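Local coordinates for protein putative tetR-family transcriptional regulator (PDB 3FIW) that probably binds DNA at regulatory sequences as a dimeric TetR-family transcriptional regulator, possibly as a repressor, at residues G98-N103 with D138-S143; A150-L155 with E190-A195. All coordinates share one frame; numbering follows the deposited sequence.

Contact 1. Residues G98-N103 with D138-S143; sequences GWFLRN and DFLVAS
Trp-99 carries the meeting of residues 98-103 with 138-143: its indole has Phe-139 over one face and meets Leu-140 at the corner of the six-membered ring. Phe-139 turns the edge of its phenyl ring toward that face in an edge-to-face pair; the phenyl centroid lies 5.4 Å from that of the indole five-membered ring, with the planes at 66°. A single phenyl carbon does most of the touching: CE2 of Phe-139 sits 4.0 Å from CE3 of Trp-99 and almost as close to CB, CG and CD2. The opposite indole face is backed by CB of Asn-103, one helical turn on, so the ring is clasped between the two helices. In Trp-99, CG anti to the backbone N (chi1 173°) sends the indole out toward 138-143, and the turn about chi2 points its six-membered ring to Leu-140.

Leu-140 meets the far corner of that ring with its branch point, CG lying 4.0 Å from CZ3 of Trp-99, and both methyls gather round the same carbon. The CD1 methyl also comes to the edge of the Phe-100 ring, near its plane and 4.3 Å from CD1 of Phe-100. Pro-90 and Glu-94 touch both Trp-99 and Phe-139, while Trp-96 lies against Phe-139 and Leu-140.

All four residues that meet here are buried, and their bulk keeps the segment axes 11.8 Å apart, running nearly antiparallel at 156°. Such a core of large apolar side chains between antiparallel helices belongs to the all-helical C-terminal domain of TetR-family regulators.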
loop_
_atom_site.group_PDB
_atom_site.type_symbol
_atom_site.label_atom_id
_atom_site.label_comp_id
_atom_site.label_asym_id
_atom_site.label_seq_id
_atom_site.Cartn_x
_atom_site.Cartn_y
_atom_site.Cartn_z
ATOM N N GLY A 98 9.342 22.165 -0.950
ATOM C CA GLY A 98 10.369 21.314 -1.536
ATOM C C GLY A 98 10.875 20.232 -0.598
ATOM O O GLY A 98 11.132 19.117 -1.046
ATOM N N TRP A 99 11.036 20.550 0.688
ATOM C CA TRP A 99 11.394 19.562 1.679
ATOM C C TRP A 99 10.303 18.497 1.785
ATOM O O TRP A 99 10.588 17.293 1.787
ATOM C CB TRP A 99 11.603 20.163 3.055
ATOM C CG TRP A 99 11.800 19.049 4.101
ATOM C CD1 TRP A 99 12.986 18.443 4.446
ATOM C CD2 TRP A 99 10.772 18.375 4.867
ATOM N NE1 TRP A 99 12.757 17.453 5.382
ATOM C CE2 TRP A 99 11.420 17.412 5.678
ATOM C CE3 TRP A 99 9.387 18.524 4.974
ATOM C CZ2 TRP A 99 10.724 16.590 6.559
ATOM C CZ3 TRP A 99 8.691 17.709 5.847
ATOM C CH2 TRP A 99 9.353 16.751 6.629
ATOM N N PHE A 100 9.051 18.919 1.872
ATOM C CA PHE A 100 7.955 17.915 1.920
ATOM C C PHE A 100 8.038 16.877 0.788
ATOM O O PHE A 100 7.989 15.668 1.008
ATOM C CB PHE A 100 6.571 18.595 1.966
ATOM C CG PHE A 100 5.449 17.643 2.238
ATOM C CD1 PHE A 100 5.007 17.433 3.522
ATOM C CD2 PHE A 100 4.857 16.931 1.205
ATOM C CE1 PHE A 100 3.998 16.547 3.773
ATOM C CE2 PHE A 100 3.852 16.047 1.454
ATOM C CZ PHE A 100 3.417 15.858 2.732
ATOM N N LEU A 101 8.145 17.364 -0.433
ATOM C CA LEU A 101 8.338 16.469 -1.565
ATOM C C LEU A 101 9.556 15.597 -1.372
ATOM O O LEU A 101 9.487 14.394 -1.588
ATOM C CB LEU A 101 8.474 17.291 -2.855
ATOM C CG LEU A 101 7.221 18.146 -3.194
ATOM C CD1 LEU A 101 7.525 19.003 -4.401
ATOM C CD2 LEU A 101 6.002 17.300 -3.458
ATOM N N ARG A 102 10.678 16.235 -1.024
ATOM C CA ARG A 102 11.951 15.549 -0.786
ATOM C C ARG A 102 11.839 14.405 0.272
ATOM O O ARG A 102 12.316 13.265 0.038
ATOM C CB ARG A 102 13.027 16.580 -0.436
ATOM C CG ARG A 102 14.474 16.093 -0.587
ATOM C CD ARG A 102 15.541 17.126 -0.129
ATOM N NE ARG A 102 15.097 18.439 -0.543
ATOM C CZ ARG A 102 15.000 19.485 0.277
ATOM N NH1 ARG A 102 15.369 19.350 1.555
ATOM N NH2 ARG A 102 14.544 20.657 -0.187
ATOM N N ASN A 103 11.170 14.690 1.395
ATOM C CA ASN A 103 10.906 13.663 2.437
ATOM C C ASN A 103 10.138 12.396 1.966
ATOM O O ASN A 103 10.488 11.233 2.290
ATOM C CB ASN A 103 10.143 14.312 3.572
ATOM C CG ASN A 103 10.036 13.411 4.744
ATOM O OD1 ASN A 103 11.032 13.125 5.402
ATOM N ND2 ASN A 103 8.845 12.917 5.000
ATOM N N ASP A 138 7.556 19.964 13.682
ATOM C CA ASP A 138 7.871 21.319 14.162
ATOM C C ASP A 138 8.291 22.246 13.044
ATOM O O ASP A 138 7.848 23.395 12.981
ATOM C CB ASP A 138 8.983 21.290 15.219
ATOM C CG ASP A 138 8.490 20.808 16.584
ATOM O OD1 ASP A 138 9.359 20.422 17.426
ATOM O OD2 ASP A 138 7.238 20.822 16.798
ATOM N N PHE A 139 9.149 21.746 12.160
ATOM C CA PHE A 139 9.540 22.486 10.966
ATOM C C PHE A 139 8.353 22.920 10.099
ATOM O O PHE A 139 8.337 24.049 9.612
ATOM C CB PHE A 139 10.512 21.655 10.137
ATOM C CG PHE A 139 10.750 22.210 8.775
ATOM C CD1 PHE A 139 11.581 23.333 8.598
ATOM C CD2 PHE A 139 10.098 21.664 7.678
ATOM C CE1 PHE A 139 11.801 23.881 7.311
ATOM C CE2 PHE A 139 10.308 22.165 6.394
ATOM C CZ PHE A 139 11.177 23.290 6.204
ATOM N N LEU A 140 7.389 22.017 9.890
ATOM C CA LEU A 140 6.217 22.293 9.055
ATOM C C LEU A 140 5.323 23.323 9.751
ATOM O O LEU A 140 4.789 24.238 9.125
ATOM C CB LEU A 140 5.433 20.997 8.743
ATOM C CG LEU A 140 5.980 20.047 7.660
ATOM C CD1 LEU A 140 5.176 18.769 7.604
ATOM C CD2 LEU A 140 5.982 20.746 6.273
ATOM N N VAL A 141 5.150 23.163 11.048
ATOM C CA VAL A 141 4.393 24.148 11.841
ATOM C C VAL A 141 5.095 25.513 11.841
ATOM O O VAL A 141 4.446 26.530 11.602
ATOM C CB VAL A 141 4.160 23.661 13.285
ATOM C CG1 VAL A 141 3.490 24.771 14.178
ATOM C CG2 VAL A 141 3.380 22.332 13.311
ATOM N N ALA A 142 6.404 25.548 12.105
ATOM C CA ALA A 142 7.143 26.812 12.056
ATOM C C ALA A 142 7.204 27.433 10.647
ATOM O O ALA A 142 7.496 28.608 10.508
ATOM C CB ALA A 142 8.541 26.683 12.679
ATOM N N SER A 143 6.891 26.655 9.612
ATOM C CA SER A 143 6.853 27.165 8.240
ATOM C C SER A 143 5.467 27.734 7.906
ATOM O O SER A 143 5.247 28.268 6.824
ATOM C CB SER A 143 7.247 26.064 7.242
ATOM O OG SER A 143 8.502 25.509 7.606
#

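Contact 2. Residues A150-L155 with E190-A195; sequences AQMAML and ESAFEA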
loop_
_atom_site.group_PDB
_atom_site.type_symbol
_atom_site.label_atom_id
_atom_site.label_comp_id
_atom_site.label_asym_id
_atom_site.label_seq_id
_atom_site.Cartn_x
_atom_site.Cartn_y
_atom_site.Cartn_z
ATOM N N ALA A 150 -0.678 19.382 8.555
ATOM C CA ALA A 150 0.691 18.841 8.433
ATOM C C ALA A 150 0.674 17.376 8.774
ATOM O O ALA A 150 1.101 16.560 7.953
ATOM C CB ALA A 150 1.694 19.611 9.332
ATOM N N GLN A 151 0.115 17.036 9.934
ATOM C CA GLN A 151 -0.047 15.638 10.366
ATOM C C GLN A 151 -0.777 14.740 9.348
ATOM O O GLN A 151 -0.275 13.640 8.964
ATOM C CB GLN A 151 -0.698 15.596 11.759
ATOM C CG GLN A 151 0.315 15.174 12.881
ATOM C CD GLN A 151 0.312 16.083 14.130
ATOM O OE1 GLN A 151 -0.655 16.822 14.392
ATOM N NE2 GLN A 151 1.410 16.028 14.911
HETATM N N MSE A 152 -1.942 15.218 8.891
HETATM C CA MSE A 152 -2.745 14.493 7.870
HETATM C C MSE A 152 -2.008 14.289 6.564
HETATM O O MSE A 152 -1.977 13.157 6.063
HETATM C CB MSE A 152 -4.084 15.169 7.658
HETATM C CG MSE A 152 -4.874 15.283 8.980
HETATM SE SE MSE A 152 -5.354 13.514 9.690
HETATM C CE MSE A 152 -3.939 13.194 10.954
ATOM N N ALA A 153 -1.379 15.362 6.058
ATOM C CA ALA A 153 -0.523 15.329 4.865
ATOM C C ALA A 153 0.584 14.330 4.978
ATOM O O ALA A 153 0.788 13.474 4.051
ATOM C CB ALA A 153 0.064 16.720 4.574
HETATM N N MSE A 154 1.281 14.402 6.106
HETATM C CA MSE A 154 2.337 13.432 6.387
HETATM C C MSE A 154 1.854 11.992 6.427
HETATM O O MSE A 154 2.517 11.131 5.896
HETATM C CB MSE A 154 3.038 13.772 7.693
HETATM C CG MSE A 154 3.744 15.092 7.617
HETATM SE SE MSE A 154 5.471 14.954 6.743
HETATM C CE MSE A 154 6.415 14.072 8.200
ATOM N N LEU A 155 0.732 11.716 7.094
ATOM C CA LEU A 155 0.123 10.396 7.035
ATOM C C LEU A 155 -0.288 9.987 5.604
ATOM O O LEU A 155 0.037 8.889 5.174
ATOM C CB LEU A 155 -1.077 10.311 7.982
ATOM C CG LEU A 155 -0.742 10.341 9.481
ATOM C CD1 LEU A 155 -2.018 10.318 10.323
ATOM C CD2 LEU A 155 0.189 9.184 9.890
ATOM N N GLU A 190 -10.413 6.326 10.198
ATOM C CA GLU A 190 -11.461 7.014 9.469
ATOM C C GLU A 190 -11.151 8.481 9.157
ATOM O O GLU A 190 -11.271 8.921 8.000
ATOM C CB GLU A 190 -12.751 6.929 10.285
ATOM C CG GLU A 190 -13.879 7.756 9.754
ATOM C CD GLU A 190 -14.762 6.953 8.877
ATOM O OE1 GLU A 190 -14.228 6.265 7.990
ATOM O OE2 GLU A 190 -15.981 6.979 9.085
ATOM N N SER A 191 -10.784 9.236 10.190
ATOM C CA SER A 191 -10.522 10.673 10.054
ATOM C C SER A 191 -9.341 10.959 9.151
ATOM O O SER A 191 -9.394 11.870 8.315
ATOM C CB SER A 191 -10.260 11.308 11.403
ATOM O OG SER A 191 -11.454 11.244 12.148
ATOM N N ALA A 192 -8.295 10.177 9.353
ATOM C CA ALA A 192 -7.084 10.272 8.591
ATOM C C ALA A 192 -7.352 9.940 7.112
ATOM O O ALA A 192 -6.868 10.611 6.208
ATOM C CB ALA A 192 -6.060 9.291 9.196
ATOM N N PHE A 193 -8.138 8.899 6.875
ATOM C CA PHE A 193 -8.492 8.581 5.533
ATOM C C PHE A 193 -9.247 9.752 4.870
ATOM O O PHE A 193 -9.018 10.095 3.704
ATOM C CB PHE A 193 -9.300 7.266 5.479
ATOM C CG PHE A 193 -10.128 7.129 4.236
ATOM C CD1 PHE A 193 -9.555 6.641 3.045
ATOM C CD2 PHE A 193 -11.448 7.547 4.233
ATOM C CE1 PHE A 193 -10.302 6.521 1.903
ATOM C CE2 PHE A 193 -12.216 7.436 3.078
ATOM C CZ PHE A 193 -11.635 6.934 1.910
ATOM N N GLU A 194 -10.185 10.340 5.587
ATOM C CA GLU A 194 -11.000 11.388 5.018
ATOM C C GLU A 194 -10.176 12.639 4.678
ATOM O O GLU A 194 -10.393 13.309 3.628
ATOM C CB GLU A 194 -12.163 11.725 5.945
ATOM C CG GLU A 194 -13.283 10.722 5.896
ATOM C CD GLU A 194 -14.184 10.898 4.678
ATOM O OE1 GLU A 194 -14.891 9.963 4.343
ATOM O OE2 GLU A 194 -14.242 11.988 4.066
ATOM N N ALA A 195 -9.264 12.980 5.579
ATOM C CA ALA A 195 -8.443 14.163 5.385
ATOM C C ALA A 195 -7.440 13.937 4.247
ATOM O O ALA A 195 -7.141 14.858 3.494
ATOM C CB ALA A 195 -7.733 14.578 6.703
HETATM O O HOH W 1 -4.415 11.185 5.771
#
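Met-152, present as selenomethionine, leans from residues 150-155 onto two alanines of 190-195. Its CG, set anti to the carbonyl carbon (chi1 -57°), rests on the methyl of Ala-195, 3.7 Å from CB. A bend at chi2 (-65°) then brings the selenium to the backbone of Ala-192, where SE of Met-152 lies 3.8 Å from CA of Ala-192. CB of Ala-195 therefore faces CB, CG and SE of Met-152 together. Small residues on one helix let the other come near, and the segment axes approach to 9.3 Å.

The backbone of Met-152 takes part through a water that donates to two carbonyls, reaching O of Met-152 at 3.1 Å and O of Ala-192 at 2.6 Å. This water bridges the two helices beside the apolar contact. They cross almost perpendicularly, at 85°, within the C-terminal region that in TetR-family proteins commonly forms the dimer interface. Here the second subunit is close by: Glu-190 and Glu-194 form salt bridges with Arg-108 and Arg-105 of that subunit, respectively. Ala-153, on the next position of the first segment, turns away from 190-195 and packs on Leu-204 of the second subunit. Further along, Leu-155 adds a looser touch at the margin, its CD1 methyl lying 4.3 Å from CB of Ala-192.

In the fold
From the N terminus, the chain passes through the predicted helix-turn-helix region before reaching helix 96-112. Contact 1 closes a largely helical loop of 34 residues by bringing helix 130-142 back against helix 96-112. The next helix, 147-170, begins contact 2, whose intervening chain includes the unmodelled residues 172-186 and returns as helix 189-204. The two closures therefore follow in series, neither enclosing nor crossing the other. They also touch directly: Phe-100 and Leu-140 pack on Met-154, tying helix 147-170 to both helices of contact 1. Both contacts border the second subunit, Phe-100 packing on Thr-201 of that subunit and Ala-153 on its Leu-204.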